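Local coordinates for protein folylpolyglutamate synthase/dihydrofolate synthase (Thermotoga maritima, PDB 1O5Z) that probably catalyses the ATP-dependent addition of L-glutamate to dihydropteroate and to tetrahydrofolylpolyglutamates in folate biosynthesis, at residues Met13-Val18 with Glu106-Ile111; Tyr52-Ile57 with Val168-Ser173; Met69-Leu74 with Ile151-Val156; Lys316-Asp321 with Glu406-Thr411; Ile367-Ile372 with Thr411-Val416. All blocks are in the same frame, centred on the assembly; numbering follows the deposited sequence.

Contact 1: Met13-Val18 with Glu106-Ile111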
# COMPACT_ATOMS: atom_id res chain seq x y z
N MET A 13 18.28 10.93 16.19
CA MET A 13 19.49 10.62 15.43
C MET A 13 19.76 9.14 15.44
O MET A 13 20.33 8.60 14.49
CB MET A 13 20.70 11.31 16.03
CG MET A 13 21.81 11.60 14.99
SD MET A 13 21.65 13.13 13.96
CE MET A 13 21.17 12.54 12.32
N ALA A 14 19.36 8.48 16.52
CA ALA A 14 19.50 7.03 16.62
C ALA A 14 18.56 6.36 15.63
O ALA A 14 18.93 5.44 14.92
CB ALA A 14 19.20 6.59 18.05
N TYR A 15 17.33 6.85 15.58
CA TYR A 15 16.37 6.46 14.54
C TYR A 15 16.92 6.59 13.11
O TYR A 15 16.87 5.65 12.34
CB TYR A 15 15.09 7.25 14.69
CG TYR A 15 14.12 7.05 13.54
CD1 TYR A 15 13.33 5.91 13.45
CD2 TYR A 15 13.98 8.02 12.54
CE1 TYR A 15 12.41 5.75 12.39
CE2 TYR A 15 13.08 7.84 11.47
CZ TYR A 15 12.31 6.70 11.41
OH TYR A 15 11.44 6.56 10.36
N LEU A 16 17.43 7.75 12.73
CA LEU A 16 18.06 7.88 11.40
C LEU A 16 19.17 6.85 11.16
O LEU A 16 19.26 6.24 10.08
CB LEU A 16 18.59 9.27 11.20
CG LEU A 16 17.53 10.37 11.13
CD1 LEU A 16 18.28 11.67 10.77
CD2 LEU A 16 16.40 10.08 10.14
N GLU A 17 19.97 6.61 12.19
CA GLU A 17 21.07 5.63 12.14
C GLU A 17 20.55 4.20 12.00
O GLU A 17 21.14 3.36 11.31
CB GLU A 17 21.92 5.79 13.43
CG GLU A 17 23.44 5.75 13.29
CD GLU A 17 24.01 6.63 12.18
OE1 GLU A 17 24.39 7.84 12.43
OE2 GLU A 17 24.14 6.08 11.05
N VAL A 18 19.41 3.90 12.62
CA VAL A 18 18.72 2.64 12.34
C VAL A 18 18.39 2.54 10.86
O VAL A 18 18.54 1.48 10.26
CB VAL A 18 17.38 2.48 13.10
CG1 VAL A 18 16.61 1.32 12.54
CG2 VAL A 18 17.62 2.27 14.56
N GLU A 106 11.13 6.49 18.41
CA GLU A 106 11.64 5.92 19.66
C GLU A 106 11.41 4.39 19.72
O GLU A 106 12.30 3.63 20.08
CB GLU A 106 10.99 6.63 20.87
CG GLU A 106 11.55 6.09 22.18
CD GLU A 106 10.74 6.42 23.45
OE1 GLU A 106 11.40 6.76 24.50
OE2 GLU A 106 9.47 6.30 23.39
N ASP A 107 10.25 3.92 19.35
CA ASP A 107 10.02 2.51 19.33
C ASP A 107 10.76 1.77 18.24
O ASP A 107 11.13 0.60 18.42
CB ASP A 107 8.54 2.21 19.24
CG ASP A 107 7.84 2.37 20.60
OD1 ASP A 107 8.54 2.46 21.65
OD2 ASP A 107 6.59 2.40 20.70
N VAL A 108 10.94 2.39 17.09
CA VAL A 108 11.70 1.77 16.04
C VAL A 108 13.12 1.54 16.61
O VAL A 108 13.69 0.46 16.48
CB VAL A 108 11.78 2.66 14.81
CG1 VAL A 108 12.97 2.21 13.89
CG2 VAL A 108 10.42 2.70 14.06
N VAL A 109 13.66 2.57 17.24
CA VAL A 109 14.97 2.49 17.86
C VAL A 109 14.99 1.36 18.91
O VAL A 109 15.90 0.54 18.92
CB VAL A 109 15.37 3.85 18.46
CG1 VAL A 109 16.62 3.76 19.33
CG2 VAL A 109 15.64 4.81 17.38
N LYS A 110 13.96 1.30 19.75
CA LYS A 110 13.86 0.27 20.78
C LYS A 110 13.83 -1.14 20.23
O LYS A 110 14.58 -2.00 20.68
CB LYS A 110 12.62 0.49 21.67
CG LYS A 110 12.81 1.56 22.81
CD LYS A 110 11.44 1.93 23.44
CE LYS A 110 11.54 2.31 24.93
NZ LYS A 110 10.56 1.50 25.80
N ILE A 111 12.94 -1.40 19.29
CA ILE A 111 12.90 -2.71 18.67
C ILE A 111 14.21 -3.02 17.97
O ILE A 111 14.71 -4.13 18.08
CB ILE A 111 11.70 -2.88 17.73
CG1 ILE A 111 10.45 -3.34 18.52
CG2 ILE A 111 11.94 -4.01 16.69
CD1 ILE A 111 9.63 -2.27 18.82
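Ala14 meets Val109 where helix 12-23 crosses helix 105-122: its CB lies 4.0 Å from Val109 CG2 and about as far from CG1, so the small methyl sits over both branches of the valine. The two local axes approach to 8.7 Å at 57°. Next along the chain, Tyr15 is the residue whose CA is nearest the other helix. Val109 CG2 pushes into its backbone, 3.2 Å from Tyr15 N, and also touches Tyr15 CB at 3.7 Å. With CG anti to the backbone N (chi1 172°), the phenol swings past Val109 and turns its edge to the neighbouring valine, CD1 lying 3.7 Å from Val108 CG1 and Val108 CB close to the ring plane. The hydroxyl continues beyond the helix pair to hydrogen-bond Glu439 OE1, bringing the C-terminal tail against this surface. One turn on, Val18 straddles both valines; its CG1 is 4.0 Å from Val108 CG1, and its CG2 faces Val109 CG2 at 4.3 Å. Replacing Tyr15 with an alanine would probably open a gap beside Val108 and leave Glu439 without its phenol partner. No hydrogen bond joins the two segments, so the N-terminal helix is held against helix 105-122 here by shape and apolar burial, the Tyr15 hydroxyl being the one polar group among the touching side chains.

Contact 2: Tyr52-Ile57 with Val168-Ser173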
# COMPACT_ATOMS: atom_id res chain seq x y z
N TYR A 52 -0.08 -13.84 18.43
CA TYR A 52 -1.35 -13.17 18.20
C TYR A 52 -1.96 -13.71 16.92
O TYR A 52 -1.28 -14.27 16.10
CB TYR A 52 -1.16 -11.63 18.09
CG TYR A 52 0.15 -11.23 17.39
CD1 TYR A 52 0.27 -11.30 15.98
CD2 TYR A 52 1.26 -10.88 18.12
CE1 TYR A 52 1.49 -11.02 15.36
CE2 TYR A 52 2.47 -10.56 17.49
CZ TYR A 52 2.57 -10.67 16.14
OH TYR A 52 3.72 -10.34 15.54
N LYS A 53 -3.26 -13.53 16.76
CA LYS A 53 -3.96 -13.88 15.53
C LYS A 53 -3.52 -12.94 14.42
O LYS A 53 -3.06 -11.82 14.67
CB LYS A 53 -5.50 -13.78 15.69
CG LYS A 53 -6.11 -14.58 16.82
CD LYS A 53 -5.72 -16.07 16.68
CE LYS A 53 -6.33 -17.00 17.78
NZ LYS A 53 -5.47 -18.24 18.01
N THR A 54 -3.71 -13.40 13.19
CA THR A 54 -3.08 -12.77 12.07
C THR A 54 -4.04 -12.82 10.89
O THR A 54 -4.87 -13.74 10.80
CB THR A 54 -1.74 -13.51 11.89
OG1 THR A 54 -0.64 -12.59 12.15
CG2 THR A 54 -1.53 -14.02 10.59
N ILE A 55 -3.98 -11.78 10.04
CA ILE A 55 -4.71 -11.78 8.76
C ILE A 55 -3.71 -11.40 7.70
O ILE A 55 -2.90 -10.52 7.90
CB ILE A 55 -5.90 -10.81 8.77
CG1 ILE A 55 -6.92 -11.29 9.77
CG2 ILE A 55 -6.55 -10.69 7.37
CD1 ILE A 55 -7.96 -10.21 10.10
N HIS A 56 -3.75 -12.13 6.59
CA HIS A 56 -2.67 -12.08 5.64
C HIS A 56 -3.19 -11.69 4.28
O HIS A 56 -4.04 -12.39 3.76
CB HIS A 56 -1.96 -13.43 5.55
CG HIS A 56 -0.59 -13.34 4.96
ND1 HIS A 56 0.10 -14.44 4.52
CD2 HIS A 56 0.22 -12.27 4.77
CE1 HIS A 56 1.28 -14.05 4.07
NE2 HIS A 56 1.37 -12.74 4.19
N ILE A 57 -2.67 -10.57 3.74
CA ILE A 57 -3.21 -9.98 2.51
C ILE A 57 -2.19 -9.76 1.41
O ILE A 57 -1.32 -8.90 1.53
CB ILE A 57 -3.97 -8.65 2.83
CG1 ILE A 57 -5.12 -8.92 3.82
CG2 ILE A 57 -4.57 -8.05 1.55
CD1 ILE A 57 -5.25 -7.97 4.76
N VAL A 168 3.40 -16.69 8.83
CA VAL A 168 2.22 -16.70 9.68
C VAL A 168 1.30 -17.85 9.32
O VAL A 168 1.40 -18.42 8.24
CB VAL A 168 1.38 -15.38 9.58
CG1 VAL A 168 2.23 -14.19 9.92
CG2 VAL A 168 0.73 -15.19 8.20
N PHE A 169 0.43 -18.18 10.28
CA PHE A 169 -0.78 -18.98 10.05
C PHE A 169 -2.02 -18.13 10.43
O PHE A 169 -2.36 -17.98 11.60
CB PHE A 169 -0.72 -20.24 10.88
CG PHE A 169 -1.19 -21.41 10.17
CD1 PHE A 169 -0.30 -22.18 9.41
CD2 PHE A 169 -2.56 -21.76 10.22
CE1 PHE A 169 -0.73 -23.29 8.72
CE2 PHE A 169 -3.04 -22.90 9.54
CZ PHE A 169 -2.13 -23.68 8.79
N PRO A 170 -2.64 -17.50 9.43
CA PRO A 170 -3.63 -16.49 9.69
C PRO A 170 -5.04 -17.03 9.89
O PRO A 170 -5.30 -18.21 9.69
CB PRO A 170 -3.58 -15.64 8.41
CG PRO A 170 -3.22 -16.58 7.35
CD PRO A 170 -2.39 -17.67 7.98
N LEU A 171 -5.94 -16.15 10.26
CA LEU A 171 -7.35 -16.49 10.31
C LEU A 171 -7.95 -16.55 8.88
O LEU A 171 -8.95 -17.24 8.62
CB LEU A 171 -8.10 -15.46 11.16
CG LEU A 171 -7.68 -15.35 12.63
CD1 LEU A 171 -8.37 -14.14 13.25
CD2 LEU A 171 -8.07 -16.62 13.35
N CYS A 172 -7.32 -15.83 7.96
CA CYS A 172 -7.76 -15.74 6.60
C CYS A 172 -6.59 -15.26 5.78
O CYS A 172 -5.78 -14.47 6.26
CB CYS A 172 -8.89 -14.71 6.48
SG CYS A 172 -9.71 -14.73 4.87
N SER A 173 -6.50 -15.77 4.56
CA SER A 173 -5.51 -15.37 3.55
C SER A 173 -6.32 -14.77 2.41
O SER A 173 -7.32 -15.36 1.95
CB SER A 173 -4.73 -16.57 3.03
OG SER A 173 -4.15 -17.29 4.10
O HOH W 1 -4.12 -16.36 13.15
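Val168 comes in beside Thr54 and His56. With CG1 anti to the carbonyl carbon (chi1 -57°), CG2 is left between the backbone N and the carbonyl carbon and lies over one face of the imidazole in a CH-pi contact, 4.1 Å from the His56 ring centroid. Val168 CB is only 3.4 Å from Thr54 CG2, a tight fit, while Thr54 OG1 is buried with no polar partner in the model. His56 NE2 reaches outside to Thr165 OG1. Phe169 takes part through its carbonyl, which a water joins to Thr54 N. Pro170 then closes on Thr54, its CB 3.4 Å from Thr54 CG2, and its CG rests against His56 CB. The irregular segment is here falling into step with strand 53-58, an inner strand of the mainly parallel sheet of the Mur ligase middle domain, a P-loop NTPase relative. Leu171 N donates to Thr54 O at 2.7 Å in a nearly straight bond (168°), and its CD1 packs on Lys53 CB, the two side chains crossing at about a right angle. Cys172 O receives His56 N at 3.1 Å. At Ser173 a parallel beta bridge to His56 begins strand 173-175, and the serine hydroxyl bonds Ile200 O.

Contact 3: Met69-Leu74 with Ile151-Val156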
# COMPACT_ATOMS: atom_id res chain seq x y z
N MET A 69 -8.19 -1.24 5.13
CA MET A 69 -9.62 -1.34 5.41
C MET A 69 -9.91 -2.37 6.54
O MET A 69 -10.69 -2.12 7.48
CB MET A 69 -10.33 -1.73 4.15
CG MET A 69 -10.38 -0.63 3.10
SD MET A 69 -11.13 -1.25 1.56
CE MET A 69 -10.93 0.12 0.44
N VAL A 70 -9.27 -3.53 6.43
CA VAL A 70 -9.37 -4.54 7.44
C VAL A 70 -8.89 -4.02 8.79
O VAL A 70 -9.58 -4.20 9.78
CB VAL A 70 -8.67 -5.84 7.00
CG1 VAL A 70 -8.61 -6.80 8.11
CG2 VAL A 70 -9.46 -6.49 5.89
N SER A 71 -7.72 -3.39 8.83
CA SER A 71 -7.21 -2.87 10.11
C SER A 71 -8.13 -1.86 10.65
O SER A 71 -8.38 -1.85 11.79
CB SER A 71 -5.84 -2.18 10.01
OG SER A 71 -4.96 -3.02 9.28
N ASN A 72 -8.53 -0.91 9.82
CA ASN A 72 -9.38 0.17 10.26
C ASN A 72 -10.69 -0.28 10.84
O ASN A 72 -11.13 0.26 11.86
CB ASN A 72 -9.57 1.20 9.14
CG ASN A 72 -8.52 2.27 9.24
OD1 ASN A 72 -8.45 2.95 10.28
ND2 ASN A 72 -7.65 2.38 8.25
N ILE A 73 -11.27 -1.33 10.27
CA ILE A 73 -12.54 -1.84 10.78
C ILE A 73 -12.35 -2.50 12.17
O ILE A 73 -13.15 -2.30 13.09
CB ILE A 73 -13.15 -2.83 9.80
CG1 ILE A 73 -13.63 -2.09 8.54
CG2 ILE A 73 -14.34 -3.60 10.45
CD1 ILE A 73 -14.01 -3.04 7.40
N LEU A 74 -11.28 -3.29 12.30
CA LEU A 74 -10.99 -3.94 13.55
C LEU A 74 -10.58 -2.97 14.62
O LEU A 74 -10.95 -3.14 15.78
CB LEU A 74 -9.87 -4.94 13.36
CG LEU A 74 -10.18 -6.16 12.49
CD1 LEU A 74 -8.86 -6.84 12.13
CD2 LEU A 74 -11.08 -7.15 13.20
N ILE A 151 -4.60 -8.82 17.23
CA ILE A 151 -4.48 -9.26 15.87
C ILE A 151 -3.56 -8.39 15.06
O ILE A 151 -3.47 -7.17 15.26
CB ILE A 151 -5.88 -9.40 15.24
CG1 ILE A 151 -5.77 -9.68 13.77
CG2 ILE A 151 -6.76 -8.18 15.48
CD1 ILE A 151 -7.04 -10.19 13.24
N ALA A 152 -2.84 -9.03 14.15
CA ALA A 152 -1.97 -8.33 13.22
C ALA A 152 -2.49 -8.51 11.78
O ALA A 152 -2.82 -9.60 11.39
CB ALA A 152 -0.53 -8.79 13.36
N VAL A 153 -2.59 -7.42 11.03
CA VAL A 153 -2.94 -7.46 9.61
C VAL A 153 -1.70 -7.21 8.82
O VAL A 153 -1.04 -6.19 8.99
CB VAL A 153 -4.01 -6.43 9.28
CG1 VAL A 153 -4.47 -6.53 7.84
CG2 VAL A 153 -5.21 -6.62 10.21
N LEU A 154 -1.36 -8.16 7.95
CA LEU A 154 -0.10 -8.16 7.25
C LEU A 154 -0.30 -8.09 5.77
O LEU A 154 -0.86 -8.98 5.17
CB LEU A 154 0.66 -9.42 7.59
CG LEU A 154 0.68 -9.70 9.09
CD1 LEU A 154 1.01 -11.16 9.31
CD2 LEU A 154 1.70 -8.81 9.71
N GLU A 155 0.23 -7.03 5.19
CA GLU A 155 0.35 -6.89 3.79
C GLU A 155 1.63 -7.63 3.28
O GLU A 155 2.74 -7.38 3.73
CB GLU A 155 0.42 -5.39 3.42
CG GLU A 155 0.57 -5.18 1.92
CD GLU A 155 0.79 -3.77 1.51
OE1 GLU A 155 0.89 -2.88 2.36
OE2 GLU A 155 0.84 -3.59 0.28
N VAL A 156 1.44 -8.49 2.29
CA VAL A 156 2.54 -9.15 1.63
C VAL A 156 3.44 -8.09 1.04
O VAL A 156 2.96 -7.08 0.45
CB VAL A 156 2.02 -10.08 0.53
CG1 VAL A 156 3.17 -10.65 -0.26
CG2 VAL A 156 1.10 -11.19 1.12
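Apolar contacts between Val70 and Leu74 on one side and Ile151 and Val153 on the other carry most of this helix-on-sheet interface. Val70 CG1 meets Val153 CG2 at 4.0 Å, the two side chains passing at a slant. One turn later Leu74 sends CD1 between the two strand residues, 4.0 Å from Ile151 CD1 and 4.1 Å from Val153 CG2, and lies nearly perpendicular to the isoleucine. Val153 holds CG1 anti to its own nitrogen (chi1 -176°), which leaves CG2 to serve both Val70 and Leu74. The polar element is Ser71, whose OG sits 3.5 Å from Val153 CB and is bonded to Ala67 O one turn back, with a weak second bond to Tyr85 OH. Helix 63-77 follows strand 53-58 and runs back almost antiparallel (164°) to the adjacent strand 151-155, at 8.9 Å between local axes, as in the beta-alpha units of P-loop-type domains. A glycine in place of Val153 would probably strip Val70, Ser71 and Leu74 of their common strand-side partner and open a gap beneath the helix. With no hydrogen bond crossing between the segments, the closeness of helix and strand depends on alternate strand side chains fitting the helix surface, and the serine can be buried here because a helix carbonyl already satisfies its hydroxyl.

Contact 4: Lys316-Asp321 with Glu406-Thr411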
# COMPACT_ATOMS: atom_id res chain seq x y z
N LYS A 316 -7.93 24.33 -1.86
CA LYS A 316 -7.49 23.79 -3.12
C LYS A 316 -7.42 22.28 -3.04
O LYS A 316 -7.05 21.75 -2.00
CB LYS A 316 -6.11 24.33 -3.52
CG LYS A 316 -5.84 24.13 -5.04
CD LYS A 316 -4.37 23.87 -5.39
CE LYS A 316 -3.52 25.06 -4.95
NZ LYS A 316 -2.10 24.93 -5.28
N MET A 317 -7.79 21.61 -4.14
CA MET A 317 -7.72 20.16 -4.22
C MET A 317 -6.43 19.77 -4.84
O MET A 317 -6.01 20.38 -5.81
CB MET A 317 -8.76 19.57 -5.12
CG MET A 317 -10.10 19.97 -4.80
SD MET A 317 -11.16 18.53 -4.93
CE MET A 317 -10.95 18.00 -3.21
N TYR A 318 -5.88 18.69 -4.29
CA TYR A 318 -4.73 18.00 -4.81
C TYR A 318 -5.08 16.55 -5.07
O TYR A 318 -5.62 15.89 -4.22
CB TYR A 318 -3.61 18.04 -3.80
CG TYR A 318 -3.12 19.42 -3.60
CD1 TYR A 318 -3.62 20.21 -2.59
CD2 TYR A 318 -2.16 19.93 -4.44
CE1 TYR A 318 -3.19 21.50 -2.44
CE2 TYR A 318 -1.71 21.22 -4.30
CZ TYR A 318 -2.22 22.00 -3.30
OH TYR A 318 -1.77 23.28 -3.20
N ILE A 319 -4.76 16.07 -6.26
CA ILE A 319 -4.91 14.66 -6.58
C ILE A 319 -3.50 14.10 -6.52
O ILE A 319 -2.69 14.37 -7.39
CB ILE A 319 -5.57 14.47 -7.96
CG1 ILE A 319 -6.95 15.15 -7.98
CG2 ILE A 319 -5.76 12.98 -8.24
CD1 ILE A 319 -7.00 16.62 -8.44
N LEU A 320 -3.22 13.36 -5.45
CA LEU A 320 -1.91 12.79 -5.23
C LEU A 320 -2.00 11.38 -5.74
O LEU A 320 -2.73 10.55 -5.20
CB LEU A 320 -1.55 12.80 -3.73
CG LEU A 320 -1.64 14.20 -3.05
CD1 LEU A 320 -1.49 14.13 -1.53
CD2 LEU A 320 -0.68 15.16 -3.66
N ASP A 321 -1.25 11.09 -6.80
CA ASP A 321 -1.20 9.76 -7.30
C ASP A 321 0.19 9.43 -7.74
O ASP A 321 0.74 10.10 -8.62
CB ASP A 321 -2.17 9.60 -8.46
CG ASP A 321 -2.38 8.14 -8.82
OD1 ASP A 321 -3.51 7.65 -8.58
OD2 ASP A 321 -1.49 7.43 -9.36
N GLU A 406 7.09 24.73 -4.83
CA GLU A 406 6.79 25.97 -5.52
C GLU A 406 5.81 25.67 -6.59
O GLU A 406 4.88 26.44 -6.78
CB GLU A 406 8.03 26.58 -6.14
CG GLU A 406 7.80 27.93 -6.78
CD GLU A 406 9.08 28.58 -7.28
OE1 GLU A 406 10.21 28.06 -7.01
OE2 GLU A 406 8.97 29.64 -7.92
N ALA A 407 6.03 24.57 -7.32
CA ALA A 407 5.09 24.13 -8.35
C ALA A 407 3.69 24.00 -7.80
O ALA A 407 2.77 24.52 -8.41
CB ALA A 407 5.53 22.83 -8.96
N ILE A 408 3.48 23.32 -6.68
CA ILE A 408 2.11 23.21 -6.16
C ILE A 408 1.61 24.50 -5.58
O ILE A 408 0.42 24.78 -5.67
CB ILE A 408 1.94 22.06 -5.15
CG1 ILE A 408 2.92 22.19 -3.97
CG2 ILE A 408 2.14 20.71 -5.85
CD1 ILE A 408 2.36 21.69 -2.67
N GLU A 409 2.50 25.30 -5.02
CA GLU A 409 2.11 26.61 -4.49
C GLU A 409 1.55 27.51 -5.59
O GLU A 409 0.69 28.35 -5.32
CB GLU A 409 3.30 27.24 -3.73
CG GLU A 409 3.02 28.58 -3.06
CD GLU A 409 2.96 29.72 -4.07
OE1 GLU A 409 2.37 30.79 -3.76
OE2 GLU A 409 3.49 29.54 -5.19
N SER A 410 2.00 27.27 -6.82
CA SER A 410 1.73 28.12 -7.97
C SER A 410 0.39 27.89 -8.67
O SER A 410 -0.04 28.70 -9.49
CB SER A 410 2.87 27.93 -8.95
OG SER A 410 4.03 28.49 -8.31
N THR A 411 -0.26 26.78 -8.35
CA THR A 411 -1.54 26.48 -8.97
C THR A 411 -2.73 27.06 -8.19
O THR A 411 -2.66 27.30 -6.99
CB THR A 411 -1.70 24.98 -9.15
OG1 THR A 411 -1.48 24.29 -7.91
CG2 THR A 411 -0.59 24.43 -10.03
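Lys316 and Thr411 form the tight end of this contact. The lysine CG is anti to its backbone N (chi1 -162°), and bends further along the chain at chi2 and chi3 bring the ammonium to Thr411 twice: NZ donates to Thr411 OG1 at 2.8 Å and to Thr411 O at 3.0 Å. The carbonyl is met from above its plane, 53° out of it. Thr411 OG1 also lies 2.7 Å from Thr415 OG1. Tyr318 OH takes a further bond from Lys316 NZ at 2.7 Å, coupling the two side chains on the same face of strand 316-320. An unidentified small molecule, probably from the crystallisation liquor, joins this cluster by hydrogen bonds to Lys316 NZ and Thr411 O. Beside it the packing is sparser. Tyr318 crosses Ile408 at about a right angle, with CE2 3.8 Å from Ile408 CB, and Leu431 of helix 421-433 touches both residues. Toward solvent, Glu409 points away from the strand and Ser410 turns back to its own helix, its OG bonded to Glu406 O. The contact thus ties a strand of the glutamate ligase domain to the residues that follow helix 404-409, mainly through one charged group. The carbonyl and hydroxyl oxygens round NZ would probably favour the charged ammonium.

Contact 5: Ile367-Ile372 with Thr411-Val416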
# COMPACT_ATOMS: atom_id res chain seq x y z
N ILE A 367 -5.94 16.74 -21.30
CA ILE A 367 -6.64 16.74 -20.00
C ILE A 367 -6.43 18.00 -19.19
O ILE A 367 -7.33 18.47 -18.52
CB ILE A 367 -6.21 15.52 -19.14
CG1 ILE A 367 -6.71 14.23 -19.76
CG2 ILE A 367 -6.76 15.58 -17.73
CD1 ILE A 367 -6.09 13.06 -19.13
N PHE A 368 -5.22 18.53 -19.23
CA PHE A 368 -4.84 19.59 -18.31
C PHE A 368 -4.86 20.93 -18.98
O PHE A 368 -4.53 21.07 -20.16
CB PHE A 368 -3.48 19.28 -17.72
CG PHE A 368 -3.50 18.06 -16.91
CD1 PHE A 368 -3.95 18.09 -15.61
CD2 PHE A 368 -3.14 16.84 -17.46
CE1 PHE A 368 -3.99 16.95 -14.86
CE2 PHE A 368 -3.19 15.68 -16.70
CZ PHE A 368 -3.61 15.75 -15.41
N GLU A 369 -5.26 21.91 -18.21
CA GLU A 369 -5.26 23.26 -18.64
C GLU A 369 -3.84 23.79 -18.49
O GLU A 369 -3.51 24.80 -19.04
CB GLU A 369 -6.18 24.02 -17.70
CG GLU A 369 -6.91 25.17 -18.31
CD GLU A 369 -8.03 24.69 -19.17
OE1 GLU A 369 -8.50 25.50 -19.98
OE2 GLU A 369 -8.40 23.50 -19.00
N ARG A 370 -3.01 23.15 -17.69
CA ARG A 370 -1.72 23.69 -17.36
C ARG A 370 -0.83 22.55 -16.92
O ARG A 370 -1.27 21.67 -16.15
CB ARG A 370 -1.86 24.69 -16.23
CG ARG A 370 -0.58 25.39 -15.84
CD ARG A 370 -0.79 26.39 -14.73
NE ARG A 370 0.47 26.97 -14.29
CZ ARG A 370 0.63 27.55 -13.12
NH1 ARG A 370 -0.36 27.59 -12.26
NH2 ARG A 370 1.81 28.06 -12.78
N VAL A 371 0.40 22.54 -17.45
CA VAL A 371 1.35 21.49 -17.21
C VAL A 371 2.64 22.11 -16.72
O VAL A 371 3.21 23.03 -17.33
CB VAL A 371 1.57 20.58 -18.44
CG1 VAL A 371 2.60 19.47 -18.15
CG2 VAL A 371 0.25 19.96 -18.91
N ILE A 372 3.06 21.62 -15.56
CA ILE A 372 4.25 22.03 -14.89
C ILE A 372 5.09 20.77 -14.66
O ILE A 372 4.66 19.86 -14.00
CB ILE A 372 3.91 22.65 -13.54
CG1 ILE A 372 2.95 23.82 -13.70
CG2 ILE A 372 5.20 23.05 -12.82
CD1 ILE A 372 2.41 24.31 -12.38
N THR A 411 -0.26 26.78 -8.35
CA THR A 411 -1.54 26.48 -8.97
C THR A 411 -2.73 27.06 -8.19
O THR A 411 -2.66 27.30 -6.99
CB THR A 411 -1.70 24.98 -9.15
OG1 THR A 411 -1.48 24.29 -7.91
CG2 THR A 411 -0.59 24.43 -10.03
N GLU A 412 -3.78 27.31 -8.95
CA GLU A 412 -5.10 27.71 -8.48
C GLU A 412 -6.08 26.55 -8.65
O GLU A 412 -6.96 26.33 -7.79
CB GLU A 412 -5.61 28.87 -9.32
CG GLU A 412 -4.60 29.97 -9.56
CD GLU A 412 -4.44 30.89 -8.36
OE1 GLU A 412 -4.28 30.40 -7.22
OE2 GLU A 412 -4.46 32.13 -8.57
N ARG A 413 -5.94 25.83 -9.78
CA ARG A 413 -6.82 24.76 -10.16
C ARG A 413 -6.56 23.55 -9.33
O ARG A 413 -5.49 23.40 -8.76
CB ARG A 413 -6.60 24.38 -11.61
CG ARG A 413 -6.94 25.46 -12.63
CD ARG A 413 -6.35 25.11 -14.01
NE ARG A 413 -6.62 26.09 -15.05
CZ ARG A 413 -5.72 26.92 -15.59
NH1 ARG A 413 -4.46 26.96 -15.21
NH2 ARG A 413 -6.11 27.75 -16.55
N ALA A 414 -7.56 22.69 -9.26
CA ALA A 414 -7.35 21.34 -8.79
C ALA A 414 -6.09 20.72 -9.49
O ALA A 414 -5.98 20.71 -10.73
CB ALA A 414 -8.61 20.51 -9.03
N THR A 415 -5.12 20.27 -8.67
CA THR A 415 -3.77 19.96 -9.15
C THR A 415 -3.48 18.49 -8.95
O THR A 415 -3.60 17.99 -7.84
CB THR A 415 -2.75 20.78 -8.39
OG1 THR A 415 -2.94 22.15 -8.71
CG2 THR A 415 -1.33 20.49 -8.88
N VAL A 416 -3.07 17.83 -10.03
CA VAL A 416 -2.66 16.45 -10.04
C VAL A 416 -1.14 16.43 -9.89
O VAL A 416 -0.43 16.96 -10.71
CB VAL A 416 -3.05 15.74 -11.36
CG1 VAL A 416 -2.46 14.32 -11.39
CG2 VAL A 416 -4.57 15.72 -11.56
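The guanidinium of Arg370 is gripped by two groups, Ser410 O at NH1 and Glu399 in a salt bridge at NE, and it rests against Thr411, with NH1 3.7 Å from Thr411 CA. Two nitrogens of the extended arginine are thus held, while Ile372 CD1 lies over one face of the group. The same Ile372 CD1 touches Thr411 CG2 at 3.8 Å. These segments belong to strands 370-373 and 414-418, which are not neighbours in the mixed sheet of the glutamate ligase domain: strand 345-349 runs between them. Side chains therefore do the bridging. Arg413 spreads its guanidinium beneath Glu369, whose CB is 3.3 Å above the plane and whose CG comes within 3.2 Å of Arg413 NH2. The carboxylate leads off elsewhere, leaving Glu369 OE1 4.7 Å from Arg413 NH2, too far for a salt bridge. Arg413 NH1 packs on Arg370 CB at 3.6 Å, the two guanidinium planes turned 66° apart. Within the second segment Thr415 OG1 donates to Arg413 O at 2.8 Å. Farther along, Val416 CG2 abuts the edge of the Phe368 ring, 3.6 Å from CE1, with Leu332 and Leu336 of helix 326-339 also on the valine.

How the contacts relate
From the N terminus, contact 1 closes a long loop by bringing helix 105-122 back onto helix 12-23. Contacts 2 and 3 both cross it, each opening within that loop and ending beyond it. Contact 2 returns 168-173 to strand 53-58; nested inside it, contact 3 returns strand 151-155 to helix 63-77. These two touch, since strands 53-58 and 151-155 are adjacent in one sheet. Contacts 4 and 5 come after all of these in the chain, in the glutamate ligase domain, and cross each other, sharing Thr411. Contact 4 brings 406-411 back to 316-321, and contact 5 brings 411-416 back to 367-372. Strand 414-418 pairs with 316-320, joining both contacts in the second sheet.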